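Local coordinates for NUDIX hydrolase (Alicyclobacillus acidocaldarius subsp. acidocaldarius, PDB 3QSJ), which probably hydrolyses phosphorus-containing anhydrides as a metal-dependent NUDIX hydrolase and binds a calcium ion in this crystal form, at residues V14-V26 against V203-A216. Sequence-based numbering, arbitrary orientation.
Sequences VVIRDGANKDIEV and VLKALVACPNAEIA
Val14, Ile16, Ile24 and Val26 pack against Val203, Leu204, Leu207, Cys210, Ala213 and Ala216 in a buried helix-on-sheet contact, where the C-terminal helices cover one face of an antiparallel hairpin. Antiparallel pairing of the two strands is evident from the reciprocal backbone bonds between Arg17 and Glu25. Helix 203-209 runs at 153° to strand 24-26, with the segment axes 8.8 Å apart. At the inner end Val14 and Val203 meet tip to tip, CG1 to CG1 at 3.6 Å; with Val14 CG1 anti to its nitrogen (chi1 -178°), and Val203 CG1 likewise, each methyl is turned out to meet the other. Leu207 lies over both strands: its CD2 is 3.9 Å from Ile16 CG2, and its CD1 touches both that methyl and Val26 CB. Farther out, Ile24 CD1 sits on the link between the helices, 3.5 Å from Asn212 O and close to Cys210 CB. Ile16 CD1 reaches helix 213-216 and touches Ala216 CB at 3.7 Å.

Polar contacts border this apolar layer. Asp18 OD1 accepts from Ala213 N at 2.8 Å with an N-H...O angle of 163°, on its syn side, tilted somewhat out of the carboxylate plane. Asp18 OD2 accepts a hydrogen bond from a water that in turn accepts from Glu214 N, so the carboxylate holds Ala213 N directly and Glu214 N through water, both in the first turn of helix 213-216. Asn212, the N-cap, accepts from Ile215 N through OD1 at 2.8 Å. A further water bridges Ile24 N and Leu207 O.

On the opposite face of the hairpin, Arg17 grips Glu25 OE1 side-on in a salt bridge, through NE and NH2. Phe44 and Leu158, from neighbouring strands, extend the apolar layer. The calcium is remote, about 13 Å from the Val14 side chain; the contact joins C-terminal helices to the hairpin, covering a face of the mixed β-sheet, as in the α/β/α sandwich of the NUDIX fold.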
loop_
_atom_site.group_PDB
_atom_site.type_symbol
_atom_site.label_atom_id
_atom_site.label_comp_id
_atom_site.label_asym_id
_atom_site.label_seq_id
_atom_site.Cartn_x
_atom_site.Cartn_y
_atom_site.Cartn_z
ATOM N N VAL A 14 0.004 3.090 2.193
ATOM C CA VAL A 14 -0.157 3.354 3.614
ATOM C C VAL A 14 -1.600 3.816 3.709
ATOM O O VAL A 14 -1.917 4.959 3.308
ATOM C CB VAL A 14 0.848 4.432 4.087
ATOM C CG1 VAL A 14 0.715 4.680 5.605
ATOM C CG2 VAL A 14 2.290 4.036 3.725
ATOM N N VAL A 15 -2.466 2.931 4.203
ATOM C CA VAL A 15 -3.917 3.222 4.278
ATOM C C VAL A 15 -4.214 3.615 5.712
ATOM O O VAL A 15 -4.013 2.817 6.641
ATOM C CB VAL A 15 -4.748 1.988 3.836
ATOM C CG1 VAL A 15 -6.241 2.338 3.771
ATOM C CG2 VAL A 15 -4.259 1.445 2.478
ATOM N N ILE A 16 -4.721 4.818 5.895
ATOM C CA ILE A 16 -4.990 5.335 7.245
ATOM C C ILE A 16 -6.403 5.776 7.533
ATOM O O ILE A 16 -7.206 5.954 6.626
ATOM C CB ILE A 16 -4.066 6.570 7.505
ATOM C CG1 ILE A 16 -4.457 7.795 6.600
ATOM C CG2 ILE A 16 -2.590 6.192 7.427
ATOM C CD1 ILE A 16 -3.658 9.140 6.968
ATOM N N ARG A 17 -6.717 5.923 8.824
ATOM C CA ARG A 17 -8.022 6.470 9.187
ATOM C C ARG A 17 -7.841 7.216 10.538
ATOM O O ARG A 17 -6.865 6.998 11.246
ATOM C CB ARG A 17 -9.055 5.346 9.298
ATOM C CG ARG A 17 -8.795 4.447 10.514
ATOM C CD ARG A 17 -9.679 3.212 10.460
ATOM N NE ARG A 17 -9.568 2.402 11.692
ATOM C CZ ARG A 17 -10.228 1.266 11.850
ATOM N NH1 ARG A 17 -11.036 0.819 10.883
ATOM N NH2 ARG A 17 -10.099 0.562 12.984
ATOM N N ASP A 18 -8.778 8.080 10.874
ATOM C CA ASP A 18 -8.775 8.705 12.193
ATOM C C ASP A 18 -9.329 7.655 13.146
ATOM O O ASP A 18 -10.408 7.109 12.881
ATOM C CB ASP A 18 -9.675 9.932 12.190
ATOM C CG ASP A 18 -9.040 11.123 11.489
ATOM O OD1 ASP A 18 -7.773 11.299 11.597
ATOM O OD2 ASP A 18 -9.781 11.882 10.852
ATOM N N GLY A 19 -8.569 7.330 14.197
ATOM C CA GLY A 19 -8.904 6.250 15.114
ATOM C C GLY A 19 -9.271 6.683 16.514
ATOM O O GLY A 19 -9.553 7.867 16.772
ATOM N N ALA A 20 -9.281 5.695 17.416
ATOM C CA ALA A 20 -9.555 5.916 18.829
ATOM C C ALA A 20 -8.525 6.863 19.457
ATOM O O ALA A 20 -7.346 6.868 19.048
ATOM C CB ALA A 20 -9.523 4.581 19.566
ATOM N N ASN A 21 -8.970 7.661 20.420
ATOM C CA ASN A 21 -8.108 8.592 21.175
ATOM C C ASN A 21 -7.487 9.654 20.283
ATOM O O ASN A 21 -6.388 10.140 20.578
ATOM C CB ASN A 21 -7.026 7.821 21.977
ATOM C CG ASN A 21 -7.578 6.673 22.786
ATOM O OD1 ASN A 21 -7.192 5.518 22.619
ATOM N ND2 ASN A 21 -8.552 6.947 23.618
ATOM N N LYS A 22 -8.171 9.988 19.153
ATOM C CA LYS A 22 -7.684 10.984 18.185
ATOM C C LYS A 22 -6.272 10.650 17.659
ATOM O O LYS A 22 -5.460 11.553 17.443
ATOM C CB LYS A 22 -7.783 12.434 18.743
ATOM C CG LYS A 22 -9.220 12.899 18.997
ATOM C CD LYS A 22 -9.269 14.312 19.565
ATOM C CE LYS A 22 -10.680 14.857 19.623
ATOM N NZ LYS A 22 -11.202 15.214 18.274
ATOM N N ASP A 23 -5.961 9.351 17.547
ATOM C CA ASP A 23 -4.711 8.886 16.970
ATOM C C ASP A 23 -4.996 8.306 15.583
ATOM O O ASP A 23 -6.007 7.650 15.412
ATOM C CB ASP A 23 -4.049 7.793 17.829
ATOM C CG ASP A 23 -3.544 8.256 19.192
ATOM O OD1 ASP A 23 -3.149 9.429 19.307
ATOM O OD2 ASP A 23 -3.558 7.445 20.136
ATOM N N ILE A 24 -4.047 8.459 14.640
ATOM C CA ILE A 24 -4.214 7.830 13.331
ATOM C C ILE A 24 -4.001 6.324 13.480
ATOM O O ILE A 24 -3.048 5.887 14.137
ATOM C CB ILE A 24 -3.211 8.439 12.333
ATOM C CG1 ILE A 24 -3.550 9.924 12.102
ATOM C CG2 ILE A 24 -3.231 7.632 11.019
ATOM C CD1 ILE A 24 -2.551 10.774 11.266
ATOM N N GLU A 25 -4.825 5.540 12.780
ATOM C CA GLU A 25 -4.687 4.093 12.689
ATOM C C GLU A 25 -4.312 3.778 11.266
ATOM O O GLU A 25 -4.669 4.534 10.372
ATOM C CB GLU A 25 -6.006 3.396 13.050
ATOM C CG GLU A 25 -6.265 3.615 14.521
ATOM C CD GLU A 25 -7.607 3.195 15.053
ATOM O OE1 GLU A 25 -8.437 2.679 14.262
ATOM O OE2 GLU A 25 -7.810 3.359 16.286
ATOM N N VAL A 26 -3.661 2.626 11.042
ATOM C CA VAL A 26 -3.103 2.277 9.716
ATOM C C VAL A 26 -3.231 0.775 9.499
ATOM O O VAL A 26 -3.197 0.035 10.488
ATOM C CB VAL A 26 -1.620 2.771 9.654
ATOM C CG1 VAL A 26 -0.727 2.138 10.758
ATOM C CG2 VAL A 26 -1.023 2.587 8.257
ATOM N N VAL A 203 7.627 5.881 8.346
ATOM C CA VAL A 203 6.214 6.222 8.081
ATOM C C VAL A 203 5.431 6.264 9.386
ATOM O O VAL A 203 4.670 7.201 9.611
ATOM C CB VAL A 203 5.532 5.233 7.089
ATOM C CG1 VAL A 203 3.992 5.469 7.005
ATOM C CG2 VAL A 203 6.170 5.341 5.693
ATOM N N LEU A 204 5.614 5.255 10.259
ATOM C CA LEU A 204 4.910 5.232 11.551
ATOM C C LEU A 204 5.208 6.446 12.410
ATOM O O LEU A 204 4.282 7.046 12.952
ATOM C CB LEU A 204 5.187 3.944 12.299
ATOM C CG LEU A 204 4.765 2.672 11.578
ATOM C CD1 LEU A 204 5.443 1.492 12.246
ATOM C CD2 LEU A 204 3.197 2.499 11.541
ATOM N N LYS A 205 6.475 6.875 12.467
ATOM C CA LYS A 205 6.842 8.076 13.228
ATOM C C LYS A 205 6.157 9.316 12.627
ATOM O O LYS A 205 5.702 10.188 13.392
ATOM C CB LYS A 205 8.363 8.316 13.223
ATOM C CG LYS A 205 9.183 7.309 13.983
ATOM C CD LYS A 205 10.679 7.672 13.855
ATOM C CE LYS A 205 11.568 6.696 14.584
ATOM N NZ LYS A 205 12.938 6.670 14.018
ATOM N N ALA A 206 6.060 9.387 11.264
ATOM C CA ALA A 206 5.424 10.537 10.573
ATOM C C ALA A 206 3.960 10.569 10.941
ATOM O O ALA A 206 3.430 11.621 11.245
ATOM C CB ALA A 206 5.578 10.428 9.050
ATOM N N LEU A 207 3.294 9.411 10.920
ATOM C CA LEU A 207 1.874 9.303 11.306
ATOM C C LEU A 207 1.641 9.678 12.792
ATOM O O LEU A 207 0.671 10.375 13.116
ATOM C CB LEU A 207 1.416 7.867 11.070
ATOM C CG LEU A 207 1.275 7.442 9.592
ATOM C CD1 LEU A 207 0.799 5.985 9.514
ATOM C CD2 LEU A 207 0.335 8.387 8.829
ATOM N N VAL A 208 2.554 9.274 13.686
ATOM C CA VAL A 208 2.411 9.620 15.119
ATOM C C VAL A 208 2.485 11.137 15.344
ATOM O O VAL A 208 1.757 11.659 16.206
ATOM C CB VAL A 208 3.425 8.812 15.977
ATOM C CG1 VAL A 208 3.510 9.311 17.436
ATOM C CG2 VAL A 208 3.083 7.319 15.939
ATOM N N ALA A 209 3.347 11.839 14.578
ATOM C CA ALA A 209 3.535 13.297 14.698
ATOM C C ALA A 209 2.363 14.065 14.113
ATOM O O ALA A 209 2.215 15.247 14.364
ATOM C CB ALA A 209 4.812 13.720 13.992
ATOM N N CYS A 210 1.556 13.397 13.298
ATOM C CA CYS A 210 0.449 13.997 12.597
ATOM C C CYS A 210 -0.864 14.019 13.399
ATOM O O CYS A 210 -1.280 12.982 13.870
ATOM C CB CYS A 210 0.265 13.285 11.268
ATOM S SG CYS A 210 -0.724 14.232 10.110
ATOM N N PRO A 211 -1.564 15.170 13.509
ATOM C CA PRO A 211 -2.810 15.190 14.305
ATOM C C PRO A 211 -3.966 14.357 13.774
ATOM O O PRO A 211 -4.685 13.760 14.572
ATOM C CB PRO A 211 -3.179 16.672 14.385
ATOM C CG PRO A 211 -2.468 17.305 13.224
ATOM C CD PRO A 211 -1.191 16.525 13.046
ATOM N N ASN A 212 -4.168 14.320 12.438
ATOM C CA ASN A 212 -5.313 13.597 11.871
ATOM C C ASN A 212 -5.050 13.243 10.410
ATOM O O ASN A 212 -4.027 13.654 9.813
ATOM C CB ASN A 212 -6.644 14.405 12.090
ATOM C CG ASN A 212 -6.584 15.781 11.481
ATOM O OD1 ASN A 212 -6.193 15.938 10.323
ATOM N ND2 ASN A 212 -6.959 16.812 12.216
ATOM N N ALA A 213 -5.936 12.417 9.844
ATOM C CA ALA A 213 -5.803 11.932 8.468
ATOM C C ALA A 213 -5.863 13.101 7.427
ATOM O O ALA A 213 -5.138 13.070 6.421
ATOM C CB ALA A 213 -6.926 10.923 8.214
ATOM N N GLU A 214 -6.733 14.124 7.647
ATOM C CA GLU A 214 -6.768 15.261 6.687
ATOM C C GLU A 214 -5.427 15.991 6.659
ATOM O O GLU A 214 -4.908 16.255 5.573
ATOM C CB GLU A 214 -7.890 16.229 7.103
ATOM C CG GLU A 214 -8.044 17.432 6.180
ATOM C CD GLU A 214 -9.083 18.396 6.699
ATOM O OE1 GLU A 214 -10.025 17.928 7.379
ATOM O OE2 GLU A 214 -8.921 19.620 6.494
ATOM N N ILE A 215 -4.814 16.248 7.849
ATOM C CA ILE A 215 -3.500 16.912 7.875
ATOM C C ILE A 215 -2.457 16.016 7.211
ATOM O O ILE A 215 -1.607 16.517 6.487
ATOM C CB ILE A 215 -3.100 17.423 9.294
ATOM C CG1 ILE A 215 -4.063 18.552 9.821
ATOM C CG2 ILE A 215 -1.633 17.802 9.369
ATOM C CD1 ILE A 215 -4.198 19.804 8.896
ATOM N N ALA A 216 -2.542 14.658 7.431
ATOM C CA ALA A 216 -1.582 13.785 6.780
ATOM C C ALA A 216 -1.692 13.859 5.246
ATOM O O ALA A 216 -0.669 13.889 4.545
ATOM C CB ALA A 216 -1.785 12.338 7.250
HETATM O O HOH W 1 -9.020 13.987 9.463
HETATM O O HOH W 2 -3.192 12.132 16.171
HETATM O O HOH W 3 -1.503 9.995 15.074
#